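PDB 2ZTB: crystal protein from Bacillus thuringiensis serovar dakota, which recognises cancer cells and, as a member of the aerolysin-like beta pore-forming toxins, probably kills them by assembling into membrane pores. Local coordinates for residues D86-N91 and F96-T101; V156-T161 and I172-K177; G193-N198 and R216-T221; N213-R216 and T221-G224. All coordinates share one frame; numbering follows the deposited sequence.

Contact 1: D86-N91 and F96-T101; sequences DTLTNN and FTTTIT. With EDO (1,2-ethanediol), chain G.
L88 meets T98 and I100 with its two methyl branches, the apolar part of the contact. CD1 of L88 lies 3.8 Å from CG2 of T98, the methyl that T98 places between its own N and carbonyl carbon. L88 CD2 rests 3.9 Å from I100 CG2, the two side chains running past each other in opposite senses. A forked leucine suits a place facing two beta-branched residues that follow one another on the same face of a strand.

The polar part lies at the end next to the connecting loop. With chi1 71° the ring of F96 stands over its own backbone and swings toward strand 86-90, where N90 OD1 approaches its edge 3.5 Å from F96 CD1. T89 O also meets that rim, 4.0 Å from F96 CE1. The N90 amide plane is turned 59° from the ring. N90 is buried but well supplied with partners: ND2 donates to V164 O and E94 O, and OD1 pairs with T92 OG1. At the far end D86 OD2 accepts a hydrogen bond from O1 of an ethanediol, 2.8 Å away.

The two strands form a beta-arch, joined by a short loop and facing each other through side chains, 151° between their directions. Strand 168-199 flanks 86-90 and strand 147-164 flanks 96-101, so the contact lies between the two layers of a beta-sandwich.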
# COMPACT_ATOMS: atom_id res chain seq x y z
N ASP A 86 13.96 -6.50 35.90
CA ASP A 86 13.91 -7.38 37.06
C ASP A 86 14.78 -6.79 38.17
O ASP A 86 15.84 -6.22 37.92
CB ASP A 86 14.38 -8.79 36.70
CG ASP A 86 13.35 -9.55 35.85
OD1 ASP A 86 12.28 -9.93 36.38
OD2 ASP A 86 13.60 -9.75 34.64
N THR A 87 14.30 -6.93 39.40
CA THR A 87 15.03 -6.43 40.55
C THR A 87 15.38 -7.59 41.46
O THR A 87 14.52 -8.41 41.76
CB THR A 87 14.20 -5.36 41.29
OG1 THR A 87 13.94 -4.27 40.40
CG2 THR A 87 14.94 -4.84 42.52
N LEU A 88 16.66 -7.66 41.84
CA LEU A 88 17.13 -8.63 42.83
C LEU A 88 17.24 -7.97 44.20
O LEU A 88 17.92 -6.95 44.35
CB LEU A 88 18.49 -9.22 42.41
CG LEU A 88 18.57 -10.09 41.15
CD1 LEU A 88 20.02 -10.40 40.78
CD2 LEU A 88 17.77 -11.39 41.31
N THR A 89 16.59 -8.55 45.20
CA THR A 89 16.64 -8.01 46.56
C THR A 89 17.50 -8.90 47.46
O THR A 89 17.31 -10.12 47.50
CB THR A 89 15.23 -7.78 47.15
OG1 THR A 89 14.49 -6.92 46.27
CG2 THR A 89 15.30 -7.14 48.53
N ASN A 90 18.45 -8.28 48.16
CA ASN A 90 19.29 -8.96 49.14
C ASN A 90 18.90 -8.56 50.56
O ASN A 90 19.26 -7.47 51.03
CB ASN A 90 20.78 -8.69 48.89
CG ASN A 90 21.70 -9.66 49.64
OD1 ASN A 90 21.23 -10.51 50.41
ND2 ASN A 90 23.00 -9.53 49.41
N ASN A 91 18.17 -9.45 51.22
CA ASN A 91 17.67 -9.19 52.57
C ASN A 91 18.58 -9.72 53.67
O ASN A 91 18.20 -9.72 54.84
CB ASN A 91 16.24 -9.74 52.73
CG ASN A 91 15.20 -8.87 52.04
OD1 ASN A 91 15.11 -7.67 52.30
ND2 ASN A 91 14.41 -9.47 51.16
N PHE A 96 25.50 -11.54 47.89
CA PHE A 96 25.51 -12.76 47.08
C PHE A 96 25.64 -12.44 45.59
O PHE A 96 25.22 -11.38 45.12
CB PHE A 96 24.30 -13.66 47.40
CG PHE A 96 22.97 -13.14 46.90
CD1 PHE A 96 22.04 -12.61 47.79
CD2 PHE A 96 22.64 -13.22 45.54
CE1 PHE A 96 20.81 -12.13 47.34
CE2 PHE A 96 21.41 -12.75 45.07
CZ PHE A 96 20.49 -12.20 45.98
N THR A 97 26.26 -13.35 44.85
CA THR A 97 26.25 -13.25 43.40
C THR A 97 25.44 -14.39 42.81
O THR A 97 25.47 -15.52 43.31
CB THR A 97 27.67 -13.08 42.75
OG1 THR A 97 28.00 -14.20 41.91
CG2 THR A 97 28.73 -12.83 43.77
N THR A 98 24.71 -14.07 41.75
CA THR A 98 23.79 -15.02 41.14
C THR A 98 23.64 -14.79 39.63
O THR A 98 23.77 -13.66 39.15
CB THR A 98 22.41 -15.00 41.84
OG1 THR A 98 21.63 -16.11 41.40
CG2 THR A 98 21.65 -13.70 41.56
N THR A 99 23.41 -15.87 38.90
CA THR A 99 23.17 -15.80 37.47
C THR A 99 21.67 -15.91 37.21
O THR A 99 21.03 -16.90 37.57
CB THR A 99 23.97 -16.87 36.70
OG1 THR A 99 25.35 -16.79 37.07
CG2 THR A 99 23.86 -16.66 35.20
N ILE A 100 21.11 -14.87 36.61
CA ILE A 100 19.70 -14.85 36.27
C ILE A 100 19.52 -14.75 34.76
O ILE A 100 20.46 -14.42 34.04
CB ILE A 100 18.92 -13.71 37.00
CG1 ILE A 100 19.41 -12.33 36.55
CG2 ILE A 100 18.99 -13.90 38.55
CD1 ILE A 100 18.34 -11.25 36.58
N THR A 101 18.31 -15.07 34.31
CA THR A 101 17.90 -14.89 32.94
C THR A 101 16.78 -13.84 32.90
O THR A 101 15.79 -13.95 33.60
CB THR A 101 17.42 -16.23 32.31
OG1 THR A 101 18.52 -17.16 32.30
CG2 THR A 101 16.93 -16.01 30.89
C1 EDO G . 11.48 -12.39 33.16
O1 EDO G . 12.41 -11.39 32.72
C2 EDO G . 10.09 -11.77 33.25
O2 EDO G . 9.07 -12.78 33.30

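Contact 2: V156-T161 and I172-K177; sequences VSKSVT and IQLTAK. With EDO (1,2-ethanediol), chain F.
The stem of a lysine, K158, lies across the leucine L174 at nearly a right angle, so a charged residue supplies part of the apolar filling between two strands. CD of K158 comes 3.8 Å from CD1 of L174. The chain bends at chi3 (69°), about the CG-CD bond that lies on the leucine, and NZ goes on to a hydrogen bond with T240 OG1. Lysine thus serves both needs of a site at the margin of the interior: methylenes against a buried leucine and a polar end that finds a polar partner.

The other branch of L174 serves V156. Its CD2 lies 3.5 Å from the backbone O of V156 and 4.2 Å from CG1 of the same valine. L174 reaches both neighbours because its CG stands opposite the backbone N (chi1 180°), which carries the fork across the gap. Further along, CG1 of V160 and CG2 of I172 meet at 4.0 Å as the two beta-branched side chains slide past one another. On the outer surface S157 OG pairs with T103 OG1 and also lies close to O1 of an ethanediol, a contact too short to be taken at face value.

Strands 156-161 and 172-177 run 138° apart in direction, about 9 Å between axes, as facing layers of the beta-sandwich. Strand 96-116 is bonded edge to edge with 156-161, whereas strands 61-90 and 223-247 flank 172-177; I100 and I102 add their side chains to I172 from the side of the first layer.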
# COMPACT_ATOMS: atom_id res chain seq x y z
N VAL A 156 13.61 -12.48 23.35
CA VAL A 156 15.04 -12.38 23.65
C VAL A 156 15.29 -12.63 25.13
O VAL A 156 14.77 -11.92 25.99
CB VAL A 156 15.64 -10.98 23.22
CG1 VAL A 156 17.12 -10.87 23.60
CG2 VAL A 156 15.47 -10.75 21.74
N SER A 157 16.08 -13.67 25.42
CA SER A 157 16.56 -13.95 26.76
C SER A 157 18.05 -13.68 26.87
O SER A 157 18.81 -13.95 25.95
CB SER A 157 16.32 -15.42 27.13
OG SER A 157 14.95 -15.65 27.38
N LYS A 158 18.47 -13.16 28.02
CA LYS A 158 19.87 -12.96 28.32
C LYS A 158 20.19 -13.41 29.73
O LYS A 158 19.49 -13.04 30.68
CB LYS A 158 20.29 -11.50 28.08
CG LYS A 158 20.25 -11.08 26.60
CD LYS A 158 21.04 -9.82 26.27
CE LYS A 158 22.54 -10.03 26.42
NZ LYS A 158 23.27 -8.72 26.40
N SER A 159 21.21 -14.26 29.86
CA SER A 159 21.73 -14.60 31.18
C SER A 159 22.69 -13.50 31.61
O SER A 159 23.36 -12.89 30.77
CB SER A 159 22.42 -15.96 31.19
OG SER A 159 23.55 -15.97 30.34
N VAL A 160 22.73 -13.22 32.90
CA VAL A 160 23.61 -12.20 33.45
C VAL A 160 23.98 -12.56 34.90
O VAL A 160 23.15 -13.03 35.67
CB VAL A 160 23.02 -10.75 33.29
CG1 VAL A 160 21.69 -10.61 34.01
CG2 VAL A 160 24.00 -9.68 33.74
N THR A 161 25.26 -12.39 35.23
CA THR A 161 25.77 -12.67 36.57
C THR A 161 25.91 -11.36 37.34
O THR A 161 26.59 -10.44 36.89
CB THR A 161 27.09 -13.46 36.49
OG1 THR A 161 26.84 -14.71 35.84
CG2 THR A 161 27.69 -13.72 37.88
N ILE A 172 18.05 -4.90 36.94
CA ILE A 172 18.60 -5.33 35.65
C ILE A 172 17.54 -5.08 34.58
O ILE A 172 16.39 -5.43 34.76
CB ILE A 172 18.99 -6.83 35.66
CG1 ILE A 172 20.06 -7.12 36.72
CG2 ILE A 172 19.47 -7.30 34.28
CD1 ILE A 172 19.51 -7.72 37.99
N GLN A 173 17.94 -4.45 33.47
CA GLN A 173 17.04 -4.21 32.36
C GLN A 173 17.52 -4.87 31.08
O GLN A 173 18.72 -5.00 30.86
CB GLN A 173 16.83 -2.70 32.11
CG GLN A 173 16.46 -1.91 33.39
CD GLN A 173 16.54 -0.41 33.19
OE1 GLN A 173 17.47 0.09 32.57
NE2 GLN A 173 15.56 0.31 33.74
N LEU A 174 16.56 -5.28 30.25
CA LEU A 174 16.84 -5.63 28.87
C LEU A 174 16.35 -4.47 28.02
O LEU A 174 15.17 -4.09 28.09
CB LEU A 174 16.16 -6.94 28.47
CG LEU A 174 16.37 -7.42 27.02
CD1 LEU A 174 17.82 -7.78 26.74
CD2 LEU A 174 15.48 -8.60 26.74
N THR A 175 17.24 -3.88 27.24
CA THR A 175 16.88 -2.72 26.44
C THR A 175 17.14 -2.96 24.97
O THR A 175 17.94 -3.81 24.61
CB THR A 175 17.64 -1.46 26.88
OG1 THR A 175 19.00 -1.53 26.43
CG2 THR A 175 17.59 -1.29 28.43
N ALA A 176 16.45 -2.19 24.12
CA ALA A 176 16.62 -2.27 22.68
C ALA A 176 16.43 -0.90 22.02
O ALA A 176 15.97 0.05 22.65
CB ALA A 176 15.67 -3.30 22.09
N LYS A 177 16.84 -0.80 20.76
CA LYS A 177 16.45 0.31 19.92
C LYS A 177 15.28 -0.17 19.04
O LYS A 177 15.15 -1.36 18.75
CB LYS A 177 17.61 0.80 19.05
CG LYS A 177 18.80 1.35 19.81
CD LYS A 177 19.85 1.88 18.85
CE LYS A 177 21.06 2.46 19.57
NZ LYS A 177 22.00 1.43 20.13
C1 EDO F . 13.50 -17.78 25.03
O1 EDO F . 13.68 -16.44 25.51
C2 EDO F . 13.75 -17.76 23.53
O2 EDO F . 14.36 -16.50 23.23

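Contact 3: G193-N198 and R216-T221; sequences GYFGAN and RDVLNT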
# COMPACT_ATOMS: atom_id res chain seq x y z
N GLY A 193 -7.17 1.97 -25.17
CA GLY A 193 -8.33 1.28 -25.74
C GLY A 193 -9.43 2.24 -26.18
O GLY A 193 -9.16 3.40 -26.45
N TYR A 194 -10.67 1.75 -26.22
CA TYR A 194 -11.73 2.46 -26.95
C TYR A 194 -13.03 2.61 -26.19
O TYR A 194 -13.33 1.82 -25.28
CB TYR A 194 -12.01 1.76 -28.30
CG TYR A 194 -10.78 1.58 -29.16
CD1 TYR A 194 -9.90 0.51 -28.95
CD2 TYR A 194 -10.48 2.48 -30.20
CE1 TYR A 194 -8.76 0.34 -29.71
CE2 TYR A 194 -9.33 2.31 -30.99
CZ TYR A 194 -8.48 1.24 -30.72
OH TYR A 194 -7.34 1.04 -31.48
N PHE A 195 -13.79 3.64 -26.57
CA PHE A 195 -15.20 3.79 -26.24
C PHE A 195 -16.04 3.67 -27.52
O PHE A 195 -15.55 3.94 -28.63
CB PHE A 195 -15.47 5.15 -25.63
CG PHE A 195 -15.06 5.28 -24.18
CD1 PHE A 195 -13.72 5.42 -23.83
CD2 PHE A 195 -16.02 5.33 -23.19
CE1 PHE A 195 -13.35 5.55 -22.50
CE2 PHE A 195 -15.65 5.47 -21.86
CZ PHE A 195 -14.32 5.59 -21.51
N GLY A 196 -17.31 3.29 -27.35
CA GLY A 196 -18.25 3.13 -28.47
C GLY A 196 -19.38 4.13 -28.33
O GLY A 196 -19.65 4.61 -27.23
N ALA A 197 -20.03 4.47 -29.43
CA ALA A 197 -21.22 5.30 -29.41
C ALA A 197 -22.17 4.88 -30.51
O ALA A 197 -21.73 4.54 -31.62
CB ALA A 197 -20.87 6.79 -29.54
N ASN A 198 -23.46 4.90 -30.21
CA ASN A 198 -24.48 4.67 -31.25
C ASN A 198 -25.31 5.91 -31.51
O ASN A 198 -25.78 6.56 -30.57
CB ASN A 198 -25.37 3.46 -30.93
CG ASN A 198 -26.15 3.61 -29.63
OD1 ASN A 198 -25.61 3.41 -28.54
ND2 ASN A 198 -27.43 3.97 -29.74
N ARG A 216 -8.40 8.51 -25.47
CA ARG A 216 -7.80 9.86 -25.45
C ARG A 216 -8.64 10.91 -26.19
O ARG A 216 -8.54 12.10 -25.90
CB ARG A 216 -6.36 9.82 -26.01
CG ARG A 216 -6.24 10.13 -27.49
CD ARG A 216 -4.80 10.05 -28.00
NE ARG A 216 -4.42 8.66 -28.25
CZ ARG A 216 -4.54 8.04 -29.42
NH1 ARG A 216 -4.18 6.77 -29.53
NH2 ARG A 216 -5.03 8.69 -30.47
N ASP A 217 -9.47 10.47 -27.14
CA ASP A 217 -10.39 11.34 -27.86
C ASP A 217 -11.62 11.77 -27.06
O ASP A 217 -12.25 12.77 -27.41
CB ASP A 217 -10.88 10.69 -29.15
CG ASP A 217 -9.79 10.54 -30.20
OD1 ASP A 217 -8.65 11.02 -29.99
OD2 ASP A 217 -10.09 9.94 -31.25
N VAL A 218 -12.01 11.01 -26.03
CA VAL A 218 -13.29 11.27 -25.35
C VAL A 218 -13.15 11.50 -23.82
O VAL A 218 -14.12 11.92 -23.16
CB VAL A 218 -14.35 10.18 -25.68
CG1 VAL A 218 -14.70 10.21 -27.20
CG2 VAL A 218 -13.87 8.76 -25.24
N LEU A 219 -11.96 11.25 -23.28
CA LEU A 219 -11.69 11.45 -21.85
C LEU A 219 -10.79 12.66 -21.68
O LEU A 219 -10.00 12.98 -22.57
CB LEU A 219 -11.01 10.19 -21.24
CG LEU A 219 -11.79 8.86 -21.10
CD1 LEU A 219 -10.89 7.72 -20.67
CD2 LEU A 219 -12.97 8.95 -20.14
N ASN A 220 -10.90 13.31 -20.52
CA ASN A 220 -10.11 14.51 -20.22
C ASN A 220 -8.67 14.20 -19.91
O ASN A 220 -7.80 15.07 -20.00
CB ASN A 220 -10.74 15.30 -19.08
CG ASN A 220 -12.06 15.92 -19.47
OD1 ASN A 220 -12.25 16.36 -20.61
ND2 ASN A 220 -12.99 15.97 -18.52
N THR A 221 -8.42 12.95 -19.52
CA THR A 221 -7.07 12.46 -19.28
C THR A 221 -7.10 10.96 -19.46
O THR A 221 -8.17 10.36 -19.44
CB THR A 221 -6.52 12.79 -17.84
OG1 THR A 221 -5.13 12.44 -17.80
CG2 THR A 221 -7.22 11.97 -16.76
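This contact belongs to the small domain at the end of the elongated molecule where helix 20-31 packs on the sheet, and it is built on a beta-sheet edge leading into a single helical turn. Strand 194-198 pairs antiparallel with strand 210-214, F195 bonding through its backbone to N213 and G193 to A215; the chain then coils loosely through 215-218 and passes over the sheet. The fold here is consistent with the N-terminal domain of parasporin-2-like toxins, possibly the part that meets the target cell. G193 marks a corner, where the chain turns from one face to the next.

Packing depends on one aromatic ring. F195 sends its side chain toward the returning turn, CG lying opposite its own carbonyl carbon (chi1 -77°), so that ring atoms from CG to CZ are touched in turn, both partners lying obliquely to the ring. Near the root, V218 presents one methyl; further out, the L219 side chain runs at about a right angle to that of F195, its fork reaching CE1 and CZ, with CD2 of L219 3.9 Å from CZ of F195. A flat, broad phenyl suits a site that must touch two consecutive residues, one branched at CB and the other at CG.

F27 of helix 20-31 touches both F195 and V218, and V23 touches L219, so the three residues are buried under the helix. D217 is held by its backbone O, which accepts a hydrogen bond from R26 NH1. The closest atoms across the contact are CG2 of V218 and CD1 of F195, 3.6 Å apart.

Contact 4: N213-R216 and T221-G224; sequences NPAR and TTSG
With chi1 53°, T222 tucks its hydroxyl between its own backbone N and carbonyl carbon and turns the methyl CG2 away from that carbonyl, toward the short helical turn that begins at A215. R216 has an unusual first torsion (chi1 94°), and its chain bends again at chi3 (80°), so that the long side chain heads away from T222 and only its root takes part. The T222 methyl therefore meets backbone more than side chain: CG2 of T222 is 3.7 Å from CA of R216 and lies as close to the N of that residue, with the carbonyl carbon of A215 just beyond. CB of R216 comes next, and CB of A215 stands 4.2 Å from T222 CG2, a spread that one small apolar group can cover. Threonine fits because its methyl can sit on a peptide while its hydroxyl points elsewhere.

The two segments lie on either side of an excursion in a beta-sheet edge. Strand 168-199 is paired first with 210-214, and then, past the excursion, through T222 to V191 and G224 to I189; between them the chain leaves as a helical turn and comes back. A215, small enough to lie against the sheet, also touches V191 and F195.

At the return, T221 OG1 accepts a weak hydrogen bond from the backbone of S223 (3.4 Å from S223 N to T221 OG1), which closes an ST turn. The guanidinium of R216, meanwhile, doubles back over P214: P214 CB stands 4.0 Å above the guanidinium plane, offset toward the rim.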
# COMPACT_ATOMS: atom_id res chain seq x y z
N ASN A 213 -13.82 5.34 -30.76
CA ASN A 213 -12.74 6.31 -30.70
C ASN A 213 -11.84 5.93 -29.55
O ASN A 213 -12.33 5.47 -28.52
CB ASN A 213 -13.27 7.73 -30.50
CG ASN A 213 -13.72 8.35 -31.80
OD1 ASN A 213 -12.95 9.03 -32.47
ND2 ASN A 213 -14.95 8.09 -32.18
N PRO A 214 -10.52 6.11 -29.72
CA PRO A 214 -9.62 5.83 -28.59
C PRO A 214 -10.01 6.66 -27.39
O PRO A 214 -10.52 7.78 -27.55
CB PRO A 214 -8.23 6.23 -29.11
CG PRO A 214 -8.48 7.00 -30.35
CD PRO A 214 -9.79 6.55 -30.92
N ALA A 215 -9.80 6.11 -26.20
CA ALA A 215 -10.06 6.78 -24.93
C ALA A 215 -9.56 8.24 -24.88
O ALA A 215 -10.22 9.10 -24.31
CB ALA A 215 -9.45 5.94 -23.77
N ARG A 216 -8.40 8.51 -25.47
CA ARG A 216 -7.80 9.86 -25.45
C ARG A 216 -8.64 10.91 -26.19
O ARG A 216 -8.54 12.10 -25.90
CB ARG A 216 -6.36 9.82 -26.01
CG ARG A 216 -6.24 10.13 -27.49
CD ARG A 216 -4.80 10.05 -28.00
NE ARG A 216 -4.42 8.66 -28.25
CZ ARG A 216 -4.54 8.04 -29.42
NH1 ARG A 216 -4.18 6.77 -29.53
NH2 ARG A 216 -5.03 8.69 -30.47
N THR A 221 -8.42 12.95 -19.52
CA THR A 221 -7.07 12.46 -19.28
C THR A 221 -7.10 10.96 -19.46
O THR A 221 -8.17 10.36 -19.44
CB THR A 221 -6.52 12.79 -17.84
OG1 THR A 221 -5.13 12.44 -17.80
CG2 THR A 221 -7.22 11.97 -16.76
N THR A 222 -5.94 10.35 -19.63
CA THR A 222 -5.86 8.90 -19.73
C THR A 222 -4.79 8.34 -18.81
O THR A 222 -4.36 7.19 -18.96
CB THR A 222 -5.58 8.44 -21.19
OG1 THR A 222 -4.41 9.11 -21.67
CG2 THR A 222 -6.78 8.73 -22.11
N SER A 223 -4.35 9.14 -17.85
CA SER A 223 -3.41 8.65 -16.86
C SER A 223 -3.72 9.10 -15.44
O SER A 223 -4.47 10.04 -15.22
CB SER A 223 -1.97 9.02 -17.24
OG SER A 223 -1.82 10.41 -17.35
N GLY A 224 -3.13 8.38 -14.49
CA GLY A 224 -3.17 8.75 -13.09
C GLY A 224 -1.95 8.18 -12.39
O GLY A 224 -0.99 7.77 -13.05

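The four contacts form two groups toward opposite ends of a long, mostly beta molecule. Contacts 1 and 2 are successive levels of one sandwich, their centres 14 Å apart: D86 O lies 2.8 Å from I172 N in one layer, and I100 O 2.8 Å from V160 N in the other. Contacts 3 and 4 share R216 and T221, with centres 7 Å apart, and are stitched by G193 O to A215 N at 2.8 Å. Centres of contacts 2 and 3 are 65 Å apart, yet strand 168-199 serves both. The ethanediol molecules at contacts 1 and 2 probably come from the crystallisation liquor, so they are no evidence of a functional pocket.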